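Local coordinates for protein aminotransferase (Paracoccus denitrificans, PDB 4GRX) that probably transfers amino groups between amine donors and keto or aldehyde acceptors as a class III omega-aminotransferase, using a covalently bound pyridoxal phosphate cofactor, at residues A[444-447]-A[448-451]. Sequence-based numbering, arbitrary orientation.
Sequences AQMD and EMFE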
# COMPACT_ATOMS: atom_id res chain seq x y z
N ALA A 444 6.18 -15.02 33.04
CA ALA A 444 7.39 -14.37 33.57
C ALA A 444 7.68 -13.09 32.80
O ALA A 444 7.99 -12.05 33.38
CB ALA A 444 8.58 -15.32 33.51
N GLN A 445 7.55 -13.17 31.48
CA GLN A 445 7.67 -12.00 30.62
C GLN A 445 6.60 -10.93 30.94
O GLN A 445 6.88 -9.72 30.90
CB GLN A 445 7.63 -12.44 29.15
CG GLN A 445 8.86 -13.26 28.76
CD GLN A 445 8.71 -14.07 27.49
OE1 GLN A 445 7.66 -14.09 26.83
NE2 GLN A 445 9.78 -14.77 27.13
N MET A 446 5.39 -11.37 31.27
CA MET A 446 4.32 -10.44 31.61
C MET A 446 4.65 -9.68 32.89
O MET A 446 4.40 -8.47 33.00
CB MET A 446 2.97 -11.16 31.71
CG MET A 446 1.82 -10.21 31.97
SD MET A 446 0.25 -11.05 32.22
CE MET A 446 -0.23 -11.42 30.54
N ASP A 447 5.23 -10.40 33.85
CA ASP A 447 5.75 -9.79 35.07
C ASP A 447 6.88 -8.81 34.78
O ASP A 447 6.97 -7.76 35.41
CB ASP A 447 6.21 -10.86 36.05
CG ASP A 447 5.07 -11.61 36.66
OD1 ASP A 447 5.32 -12.50 37.50
OD2 ASP A 447 3.91 -11.30 36.30
N GLU A 448 7.75 -9.17 33.84
CA GLU A 448 8.86 -8.30 33.45
C GLU A 448 8.34 -6.96 32.95
O GLU A 448 8.80 -5.90 33.39
CB GLU A 448 9.74 -8.94 32.38
CG GLU A 448 11.05 -8.18 32.19
CD GLU A 448 11.83 -8.64 30.99
OE1 GLU A 448 11.55 -9.73 30.47
OE2 GLU A 448 12.73 -7.89 30.57
N MET A 449 7.37 -7.03 32.04
CA MET A 449 6.71 -5.87 31.45
C MET A 449 6.07 -4.96 32.49
O MET A 449 6.23 -3.75 32.42
CB MET A 449 5.66 -6.35 30.45
CG MET A 449 4.74 -5.27 29.90
SD MET A 449 3.38 -6.03 28.99
CE MET A 449 2.41 -6.70 30.34
N PHE A 450 5.34 -5.53 33.46
CA PHE A 450 4.70 -4.75 34.51
C PHE A 450 5.71 -4.04 35.39
O PHE A 450 5.67 -2.82 35.53
CB PHE A 450 3.81 -5.62 35.39
CG PHE A 450 2.54 -6.02 34.72
CD1 PHE A 450 1.86 -5.14 33.90
CD2 PHE A 450 2.01 -7.28 34.94
CE1 PHE A 450 0.68 -5.51 33.28
CE2 PHE A 450 0.82 -7.66 34.34
CZ PHE A 450 0.16 -6.78 33.50
N GLU A 451 6.60 -4.81 36.00
CA GLU A 451 7.69 -4.27 36.82
C GLU A 451 8.42 -3.11 36.11
O GLU A 451 8.63 -2.05 36.70
CB GLU A 451 8.64 -5.41 37.22
CG GLU A 451 9.98 -5.00 37.79
CD GLU A 451 10.78 -6.19 38.30
OE1 GLU A 451 10.58 -7.32 37.78
OE2 GLU A 451 11.59 -6.01 39.23
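Met-446 and Phe-450, one helical turn apart, send their side chains the same way, and CG of Met-446 lies 3.6 Å from CE2 of the ring. SD of Met-446 sits 5.1 Å from the centroid of the Phe-450 ring and 60° off its normal, an oblique Met-aromatic contact. CE of Met-449 completes the apolar group, standing 3.6 Å above one face of that ring, offset toward its rim, and 3.9 Å from CG of Met-446. Met-446 reaches the ring because its CG is anti to the backbone N (chi1 -176°), which carries the chain out alongside Phe-450. An alanine in place of Phe-450 would probably open a gap beside both methionines and toward Leu-372 and Ile-375 of helix 357-375, with the Met-449 methyl losing the face it rests on.

Four backbone i to i+4 hydrogen bonds run through the two turns from Ala-444 to Glu-451, among them Met-449 N to Gln-445 O at 3.0 Å and Phe-450 N to Met-446 O at 3.1 Å. Of the charged ends, Asp-447 forms a salt bridge with Arg-367 on helix 357-375, while Glu-448 is hydrogen-bonded to Tyr-52 through OE1 and forms an i to i+4 salt bridge with Lys-452 through OE2.

The regular bonding marks an alpha-helix, and apolar residues on one side with charged ones on others make it amphipathic: the C-terminal helix 443-463, packed on helix 357-375 and strand 60-63 in this fold type I, class III aminotransferase.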